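Local coordinates for aspartate aminotransferase (Leishmania major, PDB 4H51), which probably catalyses the pyridoxal-phosphate-dependent transfer of an amino group from aspartate to 2-oxoglutarate, working as a homodimer, at residues E82-I86 against T303-A307; L124-L128 against V293-I298; A70-L74 against R311-I316; A53-E57 against M333-I337. All coordinates share one frame; numbering follows the deposited sequence. Where two conformers were deposited one is given.

Contact 1. Residues E82-I86 against T303-A307; sequences EYLPI and TCPPA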
loop_
_atom_site.group_PDB
_atom_site.type_symbol
_atom_site.label_atom_id
_atom_site.label_comp_id
_atom_site.label_asym_id
_atom_site.label_seq_id
_atom_site.Cartn_x
_atom_site.Cartn_y
_atom_site.Cartn_z
ATOM N N GLU B 82 -0.355 5.528 15.954
ATOM C CA GLU B 82 -1.022 4.253 16.138
ATOM C C GLU B 82 -1.700 3.825 14.860
ATOM O O GLU B 82 -2.096 4.663 14.041
ATOM C CB GLU B 82 -2.065 4.319 17.243
ATOM C CG GLU B 82 -1.480 4.847 18.535
ATOM C CD GLU B 82 -0.277 4.106 18.918
ATOM O OE1 GLU B 82 -0.440 2.904 18.990
ATOM O OE2 GLU B 82 0.819 4.727 19.175
ATOM N N TYR B 83 -1.806 2.516 14.682
ATOM C CA TYR B 83 -2.416 1.982 13.458
ATOM C C TYR B 83 -3.751 2.674 13.174
ATOM O O TYR B 83 -4.574 2.866 14.073
ATOM C CB TYR B 83 -2.706 0.488 13.571
ATOM C CG TYR B 83 -1.498 -0.433 13.495
ATOM C CD1 TYR B 83 -0.725 -0.506 12.332
ATOM C CD2 TYR B 83 -1.182 -1.271 14.555
ATOM C CE1 TYR B 83 0.355 -1.377 12.257
ATOM C CE2 TYR B 83 -0.113 -2.147 14.503
ATOM C CZ TYR B 83 0.656 -2.205 13.348
ATOM O OH TYR B 83 1.718 -3.092 13.298
ATOM N N LEU B 84 -3.987 2.983 11.903
ATOM C CA LEU B 84 -5.337 3.303 11.484
ATOM C C LEU B 84 -6.135 1.971 11.481
ATOM O O LEU B 84 -5.547 0.925 11.383
ATOM C CB LEU B 84 -5.331 3.869 10.077
ATOM C CG LEU B 84 -4.729 5.292 9.851
ATOM C CD1 LEU B 84 -4.840 5.684 8.389
ATOM C CD2 LEU B 84 -5.400 6.346 10.712
ATOM N N PRO B 85 -7.481 2.028 11.546
ATOM C CA PRO B 85 -8.306 0.883 11.218
ATOM C C PRO B 85 -7.946 0.307 9.855
ATOM O O PRO B 85 -7.377 0.987 8.988
ATOM C CB PRO B 85 -9.729 1.471 11.184
ATOM C CG PRO B 85 -9.668 2.612 12.175
ATOM C CD PRO B 85 -8.313 3.208 11.864
ATOM N N ILE B 86 -8.287 -0.952 9.630
ATOM C CA ILE B 86 -7.983 -1.587 8.352
ATOM C C ILE B 86 -8.554 -0.767 7.158
ATOM O O ILE B 86 -7.906 -0.570 6.111
ATOM C CB ILE B 86 -8.512 -3.060 8.361
ATOM C CG1 ILE B 86 -7.670 -3.951 9.305
ATOM C CG2 ILE B 86 -8.525 -3.676 6.960
ATOM C CD1 ILE B 86 -8.413 -5.195 9.816
ATOM N N THR B 303 -2.411 -4.857 5.725
ATOM C CA THR B 303 -3.002 -4.613 7.032
ATOM C C THR B 303 -3.821 -3.313 7.120
ATOM O O THR B 303 -5.028 -3.341 7.426
ATOM C CB THR B 303 -1.956 -4.705 8.181
ATOM O OG1 THR B 303 -1.567 -6.062 8.360
ATOM C CG2 THR B 303 -2.554 -4.221 9.490
ATOM N N CYS B 304 -3.170 -2.164 6.903
ATOM C CA CYS B 304 -3.858 -0.878 7.000
ATOM C C CYS B 304 -3.066 0.201 6.290
ATOM O O CYS B 304 -1.831 0.041 6.083
ATOM C CB CYS B 304 -4.175 -0.522 8.452
ATOM S SG CYS B 304 -2.755 -0.305 9.542
ATOM N N PRO B 305 -3.753 1.281 5.883
ATOM C CA PRO B 305 -3.099 2.225 4.981
ATOM C C PRO B 305 -2.261 3.298 5.680
ATOM O O PRO B 305 -2.461 3.547 6.891
ATOM C CB PRO B 305 -4.279 2.873 4.255
ATOM C CG PRO B 305 -5.332 2.927 5.318
ATOM C CD PRO B 305 -5.163 1.672 6.150
ATOM N N PRO B 306 -1.356 3.957 4.924
ATOM C CA PRO B 306 -0.540 5.039 5.473
ATOM C C PRO B 306 -1.388 6.283 5.813
ATOM O O PRO B 306 -2.253 6.679 5.035
ATOM C CB PRO B 306 0.498 5.338 4.378
ATOM C CG PRO B 306 -0.176 4.892 3.108
ATOM C CD PRO B 306 -1.109 3.749 3.481
ATOM N N ALA B 307 -1.090 6.878 6.950
ATOM C CA ALA B 307 -1.963 7.927 7.489
ATOM C C ALA B 307 -1.620 9.328 7.026
ATOM O O ALA B 307 -2.494 10.175 6.931
ATOM C CB ALA B 307 -2.020 7.858 9.003
HETATM O O HOH W 1 -2.170 2.923 9.562
#
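Leu84 leans on Pro305 and Ala307 where two loops of the fold-type I aminotransferase meet at the dimer interface, beside the cofactor site of the other subunit. CB of Leu84 starts toward the 303-307 loop, and CG follows it to lie 3.8 Å from Ala307 CB. At the tip CD1 does most of the touching: it sits 3.6 Å from Ala307 CB and also rests against Pro305 O and the ring atom CG of Pro305. The second methyl, CD2, touches Ala307 CB more loosely, at 4.1 Å. A water joins the two backbones, accepting from Leu84 N and donating to Pro305 O at 2.8 Å. Ile86 closes the far end, with CG1 3.3 Å from Thr303 O. That carbonyl oxygen and Leu84 O are buried here without a hydrogen-bonding partner in the model.

Tyr83 sends its OH to the pyridoxal-phosphate-lysine side chain of the second subunit, so this loop completes a neighbour's active site. With chi1 at 63°, Cys304 SG stands between its own backbone N and carbonyl carbon, which brings it into a sulfur-aromatic contact with the Tyr83 ring, oblique to it and 3.5 Å from Tyr83 CD1.

Contact 2. Residues L124-L128 against V293-I298; sequences LGAKL and VMDSLI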
loop_
_atom_site.group_PDB
_atom_site.type_symbol
_atom_site.label_atom_id
_atom_site.label_comp_id
_atom_site.label_asym_id
_atom_site.label_seq_id
_atom_site.Cartn_x
_atom_site.Cartn_y
_atom_site.Cartn_z
ATOM N N LEU B 124 -7.610 -2.924 -5.669
ATOM C CA LEU B 124 -8.558 -3.420 -4.676
ATOM C C LEU B 124 -9.974 -3.643 -5.269
ATOM O O LEU B 124 -10.639 -4.642 -4.952
ATOM C CB LEU B 124 -8.653 -2.493 -3.454
ATOM C CG LEU B 124 -9.581 -2.936 -2.321
ATOM C CD1 LEU B 124 -9.153 -4.262 -1.723
ATOM C CD2 LEU B 124 -9.572 -1.935 -1.152
ATOM N N GLY B 125 -10.442 -2.688 -6.048
ATOM C CA GLY B 125 -11.741 -2.782 -6.710
ATOM C C GLY B 125 -11.771 -3.965 -7.665
ATOM O O GLY B 125 -12.740 -4.707 -7.703
ATOM N N ALA B 126 -10.714 -4.144 -8.429
ATOM C CA ALA B 126 -10.638 -5.251 -9.380
ATOM C C ALA B 126 -10.705 -6.576 -8.642
ATOM O O ALA B 126 -11.398 -7.480 -9.113
ATOM C CB ALA B 126 -9.388 -5.181 -10.249
ATOM N N LYS B 127 -10.034 -6.672 -7.480
ATOM C CA LYS B 127 -10.134 -7.873 -6.639
ATOM C C LYS B 127 -11.498 -8.049 -6.028
ATOM O O LYS B 127 -12.060 -9.136 -6.023
ATOM C CB LYS B 127 -9.051 -7.858 -5.532
ATOM C CG LYS B 127 -7.647 -7.976 -6.108
ATOM C CD LYS B 127 -6.520 -8.023 -5.073
ATOM C CE LYS B 127 -5.256 -7.401 -5.670
ATOM N NZ LYS B 127 -3.967 -7.751 -4.990
ATOM N N LEU B 128 -12.068 -6.981 -5.500
ATOM C CA LEU B 128 -13.413 -7.084 -4.924
ATOM C C LEU B 128 -14.437 -7.656 -5.941
ATOM O O LEU B 128 -15.328 -8.446 -5.599
ATOM C CB LEU B 128 -13.874 -5.705 -4.444
ATOM C CG LEU B 128 -15.303 -5.563 -3.898
ATOM C CD1 LEU B 128 -15.516 -6.374 -2.616
ATOM C CD2 LEU B 128 -15.594 -4.090 -3.630
ATOM N N VAL B 293 -15.558 -7.737 3.018
ATOM C CA VAL B 293 -14.696 -8.239 1.947
ATOM C C VAL B 293 -13.549 -7.269 1.658
ATOM O O VAL B 293 -12.415 -7.673 1.512
ATOM C CB VAL B 293 -15.513 -8.530 0.665
ATOM C CG1 VAL B 293 -14.609 -8.996 -0.464
ATOM C CG2 VAL B 293 -16.627 -9.576 0.936
ATOM N N MET B 294 -13.874 -5.983 1.521
ATOM C CA MET B 294 -12.847 -4.971 1.275
ATOM C C MET B 294 -11.745 -5.058 2.365
ATOM O O MET B 294 -10.558 -5.129 2.031
ATOM C CB MET B 294 -13.458 -3.578 1.280
ATOM C CG MET B 294 -14.403 -3.244 0.112
ATOM S SD MET B 294 -15.026 -1.567 0.341
ATOM C CE MET B 294 -15.892 -1.221 -1.209
ATOM N N ASP B 295 -12.138 -5.057 3.641
ATOM C CA ASP B 295 -11.211 -5.197 4.767
ATOM C C ASP B 295 -10.408 -6.512 4.726
ATOM O O ASP B 295 -9.210 -6.526 5.012
ATOM C CB ASP B 295 -11.951 -5.047 6.091
ATOM C CG ASP B 295 -12.350 -3.590 6.393
ATOM O OD1 ASP B 295 -11.953 -2.620 5.683
ATOM O OD2 ASP B 295 -13.002 -3.413 7.419
ATOM N N SER B 296 -11.051 -7.611 4.351
ATOM C CA SER B 296 -10.347 -8.869 4.284
ATOM C C SER B 296 -9.248 -8.768 3.236
ATOM O O SER B 296 -8.157 -9.268 3.482
ATOM C CB SER B 296 -11.246 -10.110 4.049
ATOM O OG SER B 296 -11.868 -10.039 2.762
ATOM N N LEU B 297 -9.515 -8.080 2.118
ATOM C CA LEU B 297 -8.535 -7.979 1.023
ATOM C C LEU B 297 -7.387 -7.096 1.457
ATOM O O LEU B 297 -6.193 -7.390 1.195
ATOM C CB LEU B 297 -9.194 -7.474 -0.276
ATOM C CG LEU B 297 -10.202 -8.437 -0.956
ATOM C CD1 LEU B 297 -11.078 -7.713 -1.935
ATOM C CD2 LEU B 297 -9.509 -9.633 -1.607
ATOM N N ILE B 298 -7.728 -6.015 2.142
ATOM C CA ILE B 298 -6.706 -5.091 2.641
ATOM C C ILE B 298 -5.793 -5.786 3.659
ATOM O O ILE B 298 -4.556 -5.752 3.561
ATOM C CB ILE B 298 -7.363 -3.873 3.315
ATOM C CG1 ILE B 298 -8.114 -3.018 2.274
ATOM C CG2 ILE B 298 -6.319 -3.055 4.089
ATOM C CD1 ILE B 298 -9.092 -2.037 2.890
#
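Leu297 of helix 287-299 pushes its CD1 methyl onto the backbone of helix 117-129, between the side chains of Leu124 and Leu128, which stand one turn apart. The methyl lies 3.8 Å from Leu128 N and is flanked by Lys127 CB, so the bump settles on main chain as much as on side chains. Leu124 and Leu128 reach back toward helix 287-299. Both have CG swung opposite their own backbone N (chi1 -178° and 176°), which carries their forked ends across the gap.

Each fork straddles two residues. Leu124 puts CD1 against Leu297 CB at 3.5 Å, while CD2 drops toward Ile298 and meets its CG1 at 3.9 Å. Leu128 does the same one turn on: CD1 presses Val293 CG1 at 3.5 Å, and CD2 lies 3.8 Å from CE of Met294, whose extended chain runs past it. Lys127 gives only the base of its side chain and leads NZ away to a salt bridge with Glu301.

The local axes stay 10.2 Å apart at an angle of 119°, and leucine, valine, isoleucine and methionine side chains fill the space between. Val113 and Thr115 of strand 110-116 back the same cluster, making this helix-on-helix packing at the edge of the large mixed sheet of a fold-type I aminotransferase.

Contact 3. Residues A70-L74 against R311-I316; sequences AEQLL and RLAHLI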
loop_
_atom_site.group_PDB
_atom_site.type_symbol
_atom_site.label_atom_id
_atom_site.label_comp_id
_atom_site.label_asym_id
_atom_site.label_seq_id
_atom_site.Cartn_x
_atom_site.Cartn_y
_atom_site.Cartn_z
ATOM N N ALA B 70 -1.086 22.733 5.649
ATOM C CA ALA B 70 -1.586 21.533 6.321
ATOM C C ALA B 70 -0.472 20.744 7.028
ATOM O O ALA B 70 -0.722 20.133 8.096
ATOM C CB ALA B 70 -2.347 20.645 5.318
ATOM N N GLU B 71 0.745 20.712 6.475
ATOM C CA GLU B 71 1.825 20.014 7.173
ATOM C C GLU B 71 2.074 20.682 8.544
ATOM O O GLU B 71 2.252 19.993 9.556
ATOM C CB GLU B 71 3.135 19.947 6.360
ATOM C CG GLU B 71 3.181 18.926 5.216
ATOM C CD GLU B 71 3.707 17.535 5.609
ATOM O OE1 GLU B 71 3.830 17.247 6.814
ATOM O OE2 GLU B 71 4.018 16.706 4.699
ATOM N N GLN B 72 2.078 21.996 8.588
ATOM C CA GLN B 72 2.322 22.680 9.869
ATOM C C GLN B 72 1.207 22.469 10.875
ATOM O O GLN B 72 1.451 22.303 12.085
ATOM C CB GLN B 72 2.526 24.181 9.647
ATOM C CG GLN B 72 3.076 24.899 10.871
ATOM C CD GLN B 72 4.409 24.355 11.392
ATOM O OE1 GLN B 72 5.425 24.352 10.694
ATOM N NE2 GLN B 72 4.411 23.926 12.654
ATOM N N LEU B 73 -0.028 22.500 10.391
ATOM C CA LEU B 73 -1.169 22.319 11.275
ATOM C C LEU B 73 -1.166 20.913 11.866
ATOM O O LEU B 73 -1.436 20.740 13.048
ATOM C CB LEU B 73 -2.481 22.662 10.544
ATOM C CG LEU B 73 -2.493 24.155 10.134
ATOM C CD1 LEU B 73 -3.737 24.406 9.294
ATOM C CD2 LEU B 73 -2.367 25.112 11.350
ATOM N N LEU B 74 -0.795 19.907 11.073
ATOM C CA LEU B 74 -0.677 18.528 11.593
ATOM C C LEU B 74 0.435 18.384 12.618
ATOM O O LEU B 74 0.283 17.691 13.641
ATOM C CB LEU B 74 -0.408 17.511 10.460
ATOM C CG LEU B 74 -1.567 16.963 9.671
ATOM C CD1 LEU B 74 -0.999 15.963 8.649
ATOM C CD2 LEU B 74 -2.534 16.281 10.632
ATOM N N ARG B 311 -4.344 12.260 6.343
ATOM C CA ARG B 311 -4.466 13.341 7.336
ATOM C C ARG B 311 -4.296 14.703 6.689
ATOM O O ARG B 311 -5.071 15.630 6.973
ATOM C CB ARG B 311 -3.470 13.132 8.456
ATOM C CG ARG B 311 -3.809 11.979 9.403
ATOM C CD ARG B 311 -2.949 12.092 10.677
ATOM N NE ARG B 311 -2.872 10.822 11.394
ATOM C CZ ARG B 311 -3.839 10.327 12.152
ATOM N NH1 ARG B 311 -4.948 11.036 12.410
ATOM N NH2 ARG B 311 -3.663 9.131 12.698
ATOM N N LEU B 312 -3.287 14.857 5.827
ATOM C CA LEU B 312 -3.154 16.097 5.090
ATOM C C LEU B 312 -4.439 16.436 4.298
ATOM O O LEU B 312 -4.979 17.551 4.371
ATOM C CB LEU B 312 -1.960 16.063 4.122
ATOM C CG LEU B 312 -0.527 16.096 4.699
ATOM C CD1 LEU B 312 0.513 15.773 3.617
ATOM C CD2 LEU B 312 -0.231 17.451 5.381
ATOM N N ALA B 313 -4.915 15.467 3.533
ATOM C CA ALA B 313 -6.092 15.669 2.681
ATOM C C ALA B 313 -7.322 15.927 3.504
ATOM O O ALA B 313 -8.164 16.778 3.190
ATOM C CB ALA B 313 -6.310 14.463 1.802
ATOM N N HIS B 314 -7.468 15.198 4.596
ATOM C CA HIS B 314 -8.608 15.480 5.465
ATOM C C HIS B 314 -8.649 16.914 5.965
ATOM O O HIS B 314 -9.722 17.577 5.954
ATOM C CB HIS B 314 -8.650 14.548 6.670
ATOM C CG HIS B 314 -9.758 14.912 7.604
ATOM N ND1 HIS B 314 -9.542 15.508 8.794
ATOM C CD2 HIS B 314 -11.141 14.895 7.418
ATOM C CE1 HIS B 314 -10.719 15.782 9.378
ATOM N NE2 HIS B 314 -11.706 15.400 8.541
ATOM N N LEU B 315 -7.497 17.404 6.430
ATOM C CA LEU B 315 -7.392 18.780 6.920
ATOM C C LEU B 315 -7.784 19.782 5.848
ATOM O O LEU B 315 -8.543 20.744 6.141
ATOM C CB LEU B 315 -5.989 19.113 7.470
ATOM C CG LEU B 315 -5.610 18.751 8.906
ATOM C CD1 LEU B 315 -4.196 19.300 9.162
ATOM C CD2 LEU B 315 -6.554 19.352 9.967
ATOM N N ILE B 316 -7.303 19.557 4.625
ATOM C CA ILE B 316 -7.554 20.455 3.501
ATOM C C ILE B 316 -9.041 20.405 3.062
ATOM O O ILE B 316 -9.629 21.415 2.736
ATOM C CB ILE B 316 -6.619 20.123 2.310
ATOM C CG1 ILE B 316 -5.139 20.458 2.700
ATOM C CG2 ILE B 316 -7.124 20.803 1.008
ATOM C CD1 ILE B 316 -4.074 19.836 1.815
#
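Leu74 and Leu312 bury the most surface here, with Leu315 close behind, and the three interlock with Ala70 where the two helices come together. Leu74 spreads its fork over helix 307-318. Its CD1 lies 3.7 Å from Leu312 CD2 and nearly as close to Arg311 CB, which CD2 touches as well; on the other side Leu74 CG lies 3.6 Å from Leu315 CD1. The Leu74 side chain lies about square to those of Arg311 and Leu312, but meets Leu315 at a slant.

Leu312 works mainly through CD2. With CG opposite its carbonyl carbon (chi1 -71°), this methyl reaches the main chain of helix 65-76 and stops 3.6 Å from Glu71 N, against Ala70 CB and Glu71 CG. Its CD1 rests by the Glu71 carboxylate, whose OE2, in the conformer modelled here, is held by His308 and by Tyr81 of the second subunit.

In this fold-type I aminotransferase, helices 65-76 and 307-318 cross close to the dimer interface, their local axes 104° apart and 9.5 Å at closest approach. The small Ala70 lets the backbones come near: its CA is 5.8 Å from Leu312 CA.

Leu315 sets its CD1 methyl against helix 65-76, meeting Ala70 O and Leu74, and grazes Leu73 CB at 4.0 Å. Ile316 CG1 packs on Ala70 CB at 3.8 Å, and Arg311 turns its guanidinium away to a cation-pi contact with Tyr89.

Contact 4. Residues A53-E57 against M333-I337; sequences AYRDE and MAERI. With EDO (1,2-ethanediol), chain D.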
loop_
_atom_site.group_PDB
_atom_site.type_symbol
_atom_site.label_atom_id
_atom_site.label_comp_id
_atom_site.label_asym_id
_atom_site.label_seq_id
_atom_site.Cartn_x
_atom_site.Cartn_y
_atom_site.Cartn_z
ATOM N N ALA B 53 2.680 14.479 -13.967
ATOM C CA ALA B 53 2.847 15.177 -12.704
ATOM C C ALA B 53 2.907 16.695 -13.001
ATOM O O ALA B 53 3.552 17.107 -13.949
ATOM C CB ALA B 53 4.111 14.705 -11.996
ATOM N N TYR B 54 2.201 17.485 -12.204
ATOM C CA TYR B 54 2.070 18.937 -12.402
ATOM C C TYR B 54 3.451 19.621 -12.186
ATOM O O TYR B 54 4.217 19.272 -11.257
ATOM C CB TYR B 54 1.009 19.532 -11.451
ATOM C CG TYR B 54 0.842 21.004 -11.654
ATOM C CD1 TYR B 54 0.057 21.476 -12.694
ATOM C CD2 TYR B 54 1.503 21.929 -10.842
ATOM C CE1 TYR B 54 -0.077 22.818 -12.922
ATOM C CE2 TYR B 54 1.363 23.282 -11.060
ATOM C CZ TYR B 54 0.604 23.715 -12.131
ATOM O OH TYR B 54 0.414 25.025 -12.405
ATOM N N ARG B 55 3.772 20.563 -13.049
ATOM C CA ARG B 55 4.884 21.446 -12.808
ATOM C C ARG B 55 4.402 22.886 -12.854
ATOM O O ARG B 55 3.387 23.214 -13.508
ATOM C CB ARG B 55 5.984 21.179 -13.859
ATOM C CG ARG B 55 6.556 19.767 -13.830
ATOM C CD ARG B 55 7.489 19.611 -12.622
ATOM N NE ARG B 55 8.024 18.250 -12.423
ATOM C CZ ARG B 55 7.456 17.288 -11.677
ATOM N NH1 ARG B 55 6.281 17.449 -11.101
ATOM N NH2 ARG B 55 8.080 16.124 -11.500
ATOM N N ASP B 56 5.107 23.744 -12.155
ATOM C CA ASP B 56 4.779 25.161 -12.123
ATOM C C ASP B 56 5.328 25.906 -13.369
ATOM O O ASP B 56 5.817 25.268 -14.330
ATOM C CB ASP B 56 5.224 25.793 -10.795
ATOM C CG ASP B 56 6.746 25.975 -10.677
ATOM O OD1 ASP B 56 7.497 25.814 -11.685
ATOM O OD2 ASP B 56 7.168 26.301 -9.556
ATOM N N GLU B 57 5.176 27.227 -13.317
ATOM C CA GLU B 57 5.570 28.187 -14.381
ATOM C C GLU B 57 7.036 28.034 -14.786
ATOM O O GLU B 57 7.409 28.297 -15.921
ATOM C CB GLU B 57 5.384 29.624 -13.861
ATOM C CG GLU B 57 3.945 30.113 -13.840
ATOM C CD GLU B 57 3.035 29.544 -12.724
ATOM O OE1 GLU B 57 3.449 28.762 -11.821
ATOM O OE2 GLU B 57 1.856 29.940 -12.769
ATOM N N MET B 333 -3.966 25.955 -11.264
ATOM C CA MET B 333 -3.180 24.898 -11.911
ATOM C C MET B 333 -3.785 24.488 -13.264
ATOM O O MET B 333 -3.107 24.418 -14.303
ATOM C CB MET B 333 -3.071 23.668 -10.981
ATOM C CG MET B 333 -2.174 23.881 -9.765
ATOM S SD MET B 333 -2.492 22.827 -8.341
ATOM C CE MET B 333 -1.956 21.238 -8.967
ATOM N N ALA B 334 -5.075 24.215 -13.263
ATOM C CA ALA B 334 -5.791 23.920 -14.485
ATOM C C ALA B 334 -5.664 25.015 -15.531
ATOM O O ALA B 334 -5.481 24.724 -16.730
ATOM C CB ALA B 334 -7.261 23.635 -14.169
ATOM N N GLU B 335 -5.737 26.272 -15.091
ATOM C CA GLU B 335 -5.628 27.392 -16.005
ATOM C C GLU B 335 -4.211 27.451 -16.604
ATOM O O GLU B 335 -4.064 27.748 -17.787
ATOM C CB GLU B 335 -5.990 28.706 -15.315
ATOM C CG GLU B 335 -5.610 29.992 -16.027
ATOM C CD GLU B 335 -6.344 30.229 -17.321
ATOM O OE1 GLU B 335 -7.412 29.615 -17.577
ATOM O OE2 GLU B 335 -5.838 31.061 -18.103
ATOM N N ARG B 336 -3.163 27.157 -15.802
ATOM C CA ARG B 336 -1.795 27.204 -16.343
ATOM C C ARG B 336 -1.617 26.158 -17.432
ATOM O O ARG B 336 -0.937 26.386 -18.439
ATOM C CB ARG B 336 -0.729 27.023 -15.249
ATOM C CG ARG B 336 0.670 27.481 -15.664
ATOM C CD ARG B 336 1.759 26.995 -14.715
ATOM N NE ARG B 336 2.112 25.600 -15.028
ATOM C CZ ARG B 336 2.815 25.206 -16.095
ATOM N NH1 ARG B 336 3.304 26.086 -16.971
ATOM N NH2 ARG B 336 3.046 23.904 -16.276
ATOM N N ILE B 337 -2.225 25.005 -17.227
ATOM C CA ILE B 337 -2.205 23.946 -18.253
ATOM C C ILE B 337 -2.841 24.448 -19.524
ATOM O O ILE B 337 -2.311 24.230 -20.626
ATOM C CB ILE B 337 -2.918 22.666 -17.781
ATOM C CG1 ILE B 337 -2.150 22.065 -16.574
ATOM C CG2 ILE B 337 -2.992 21.643 -18.928
ATOM C CD1 ILE B 337 -2.888 20.964 -15.833
HETATM C C1 EDO D . 1.267 26.957 -9.753
HETATM O O1 EDO D . 1.791 26.697 -11.044
HETATM C C2 EDO D . -0.206 27.329 -9.890
HETATM O O2 EDO D . -0.288 28.691 -10.293
#
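Tyr54 and Arg336 share most of the buried surface, with Met333 covering one ring face. Met333 CG sits off-centre above that face, 3.9 Å from the ring centroid, a CH-pi contact. Its sulfur stands farther out over the same ring in a Met-aromatic pairing. The bend at chi3 (69°) folds CE back over the ring, near Tyr54 CG. Ile337 CG1 comes in at the ring edge.

Arg336 bends too, and gathers the turn of the loop around its guanidinium. NE gives weak bonds to Tyr54 OH at 3.2 Å and to Arg55 O, and NH2 gives another weak one to Arg55 O at 2.9 Å. Asp56 O lies over the guanidinium face, 3.5 Å from CZ, while Glu57 CD packs 3.5 Å from Arg336 CD rather than pairing charge with charge. An ethanediol, probably from the crystallisation liquor, bridges Tyr54 to Glu57 within the loop: Tyr54 OH donates to O1 at 2.6 Å, and O1 donates to Glu57 OE1.

Further out, Leu398 O accepts from Arg336 NH2, Tyr270 OH from Tyr54 N, and Glu82 of the second subunit makes a salt bridge with Arg55. Asp56 OD1 accepts from Gln58 N, with an Arg60 salt bridge at OD2. The loop after strand 47-48 is thus laid on helix 320-350, the long helix that in aspartate aminotransferases runs from large domain to small, with Tyr235, Met366 and Ala396 around the seam.

Overall arrangement
From the N terminus, the loop at 53-57 comes first and meets its partner last, so contact 4 closes the widest loop. Inside it lies contact 3, inside that contact 1, and contact 2 is innermost; all four nest and none cross. Contacts 3 and 4 bring N-terminal segments onto the successive helices 307-318 and 320-350, contact 1 ties two loops together, and contact 2 packs helices by strand 110-116 of the mixed sheet. Contacts 1 and 2 touch through Ile86 and a probable hydrogen bond from Thr303 N to Ile298 O, and contact 1 brushes contact 3 where Leu84 meets Arg311. Contact 4 stands apart, its centre about 34 Å from that of contact 2. Each also touches the second subunit.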